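Local coordinates for protein ICChI, a glycosylated chitinase (Ipomoea carnea, PDB 6IDN) that hydrolyses chitin, the beta-1,4-linked polymer of N-acetylglucosamine, and also shows lysozyme activity, at residues 7-12 / 30-35. Residues are numbered along the deposited sequence; the frame is centred on the assembly and turned at random.
Sequences WGQDGG and IGFLTT
Trp-7 pairs with Ile-30 in a parallel beta bridge, where strand 2-7 ends beside strand 27-36. Trp-7 O takes the backbone N-H of Gly-31 at 3.0 Å, and the CA-H of Ile-30 also points at this oxygen. The side chains of Trp-7 and Ile-30 lie side by side on one face of the sheet. With CG of Trp-7 anti to the backbone N (chi1 175°), its six-membered-ring atom CE3 lies 4.0 Å from Ile-30 CG1. The indole NE1 bonds to Gly-14 O, and helix 16-21 packs on the same ring. The chain leaves the strand at Gly-8, whose positive phi suits a residue with no side chain. Gly-8 CA makes a CA-H...O contact of 3.6 Å with Gly-31 O. Gln-9 then turns back to strand 27-36. The Gln-9 chain bends at chi2 (-58°), and Gln-9 NE2 donates to Gly-31 O at 2.9 Å. The bond is nearly straight (162°), yet the donor stands above the carbonyl plane, not on a lone pair. Gln-9 CG rests 3.6 Å from CD2 of Phe-32, which follows a cis peptide, and the two side chains cross at about a right angle. Neighbouring parallel strands with a loop leaving their C-terminal end are characteristic of the TIM barrel of family 18 chitinases.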
loop_
_atom_site.group_PDB
_atom_site.type_symbol
_atom_site.label_atom_id
_atom_site.label_comp_id
_atom_site.label_asym_id
_atom_site.label_seq_id
_atom_site.Cartn_x
_atom_site.Cartn_y
_atom_site.Cartn_z
ATOM N N TRP A 7 5.274 -2.363 -5.920
ATOM C CA TRP A 7 6.210 -2.264 -7.027
ATOM C C TRP A 7 6.965 -0.951 -6.897
ATOM O O TRP A 7 6.430 0.040 -6.393
ATOM C CB TRP A 7 5.479 -2.343 -8.375
ATOM C CG TRP A 7 6.335 -2.134 -9.600
ATOM C CD1 TRP A 7 6.880 -3.104 -10.378
ATOM C CD2 TRP A 7 6.706 -0.878 -10.206
ATOM N NE1 TRP A 7 7.582 -2.541 -11.432
ATOM C CE2 TRP A 7 7.486 -1.175 -11.341
ATOM C CE3 TRP A 7 6.455 0.463 -9.894
ATOM C CZ2 TRP A 7 8.017 -0.184 -12.154
ATOM C CZ3 TRP A 7 6.985 1.446 -10.702
ATOM C CH2 TRP A 7 7.754 1.118 -11.819
ATOM N N GLY A 8 8.224 -0.963 -7.324
ATOM C CA GLY A 8 9.005 0.258 -7.371
ATOM C C GLY A 8 10.375 0.170 -6.732
ATOM O O GLY A 8 11.262 0.958 -7.067
ATOM N N GLN A 9 10.574 -0.778 -5.814
ATOM C CA GLN A 9 11.751 -0.754 -4.960
ATOM C C GLN A 9 12.831 -1.747 -5.380
ATOM O O GLN A 9 13.771 -1.986 -4.610
ATOM C CB GLN A 9 11.339 -0.980 -3.505
ATOM C CG GLN A 9 10.649 0.231 -2.876
ATOM C CD GLN A 9 11.531 1.456 -2.921
ATOM O OE1 GLN A 9 12.584 1.494 -2.277
ATOM N NE2 GLN A 9 11.133 2.460 -3.715
ATOM N N ASP A 10 12.752 -2.297 -6.592
ATOM C CA ASP A 10 13.878 -3.030 -7.164
ATOM C C ASP A 10 13.789 -2.959 -8.683
ATOM O O ASP A 10 12.836 -3.473 -9.277
ATOM C CB ASP A 10 13.904 -4.486 -6.681
ATOM C CG ASP A 10 15.250 -5.144 -6.915
ATOM O OD1 ASP A 10 15.707 -5.171 -8.080
ATOM O OD2 ASP A 10 15.854 -5.635 -5.934
ATOM N N GLY A 11 14.780 -2.314 -9.308
ATOM C CA GLY A 11 14.750 -2.079 -10.745
ATOM C C GLY A 11 14.702 -3.336 -11.591
ATOM O O GLY A 11 14.312 -3.271 -12.761
ATOM N N GLY A 12 15.082 -4.480 -11.029
ATOM C CA GLY A 12 15.009 -5.743 -11.731
ATOM C C GLY A 12 13.721 -6.522 -11.570
ATOM O O GLY A 12 13.626 -7.647 -12.076
ATOM N N ILE A 30 2.661 1.658 -5.765
ATOM C CA ILE A 30 3.952 2.152 -6.240
ATOM C C ILE A 30 4.635 2.855 -5.068
ATOM O O ILE A 30 4.172 3.901 -4.604
ATOM C CB ILE A 30 3.793 3.102 -7.437
ATOM C CG1 ILE A 30 3.154 2.392 -8.642
ATOM C CG2 ILE A 30 5.146 3.736 -7.812
ATOM C CD1 ILE A 30 2.995 3.293 -9.879
ATOM N N GLY A 31 5.738 2.296 -4.586
ATOM C CA GLY A 31 6.472 2.868 -3.461
ATOM C C GLY A 31 7.849 3.305 -3.927
ATOM O O GLY A 31 8.440 2.656 -4.793
ATOM N N PHE A 32 8.369 4.402 -3.358
ATOM C CA PHE A 32 7.792 5.152 -2.240
ATOM C C PHE A 32 8.026 6.646 -2.365
ATOM O O PHE A 32 9.039 7.076 -2.910
ATOM C CB PHE A 32 8.393 4.703 -0.903
ATOM C CG PHE A 32 7.937 3.349 -0.459
ATOM C CD1 PHE A 32 6.629 3.151 -0.025
ATOM C CD2 PHE A 32 8.809 2.275 -0.478
ATOM C CE1 PHE A 32 6.203 1.893 0.401
ATOM C CE2 PHE A 32 8.392 1.019 -0.068
ATOM C CZ PHE A 32 7.083 0.824 0.366
ATOM N N LEU A 33 7.100 7.447 -1.842
ATOM C CA LEU A 33 7.382 8.863 -1.600
ATOM C C LEU A 33 8.092 8.932 -0.254
ATOM O O LEU A 33 7.467 8.783 0.800
ATOM C CB LEU A 33 6.099 9.691 -1.612
ATOM C CG LEU A 33 6.269 11.205 -1.768
ATOM C CD1 LEU A 33 6.660 11.550 -3.207
ATOM C CD2 LEU A 33 5.000 11.941 -1.383
ATOM N N THR A 34 9.417 9.119 -0.284
ATOM C CA THR A 34 10.248 8.935 0.903
ATOM C C THR A 34 10.545 10.221 1.667
ATOM O O THR A 34 10.942 10.140 2.837
ATOM C CB THR A 34 11.580 8.260 0.536
ATOM O OG1 THR A 34 12.280 9.023 -0.463
ATOM C CG2 THR A 34 11.331 6.860 0.031
ATOM N N THR A 35 10.390 11.391 1.040
ATOM C CA THR A 35 10.409 12.673 1.738
ATOM C C THR A 35 9.113 13.406 1.432
ATOM O O THR A 35 8.738 13.528 0.262
ATOM C CB THR A 35 11.595 13.550 1.314
ATOM O OG1 THR A 35 12.826 12.955 1.746
ATOM C CG2 THR A 35 11.477 14.957 1.936
#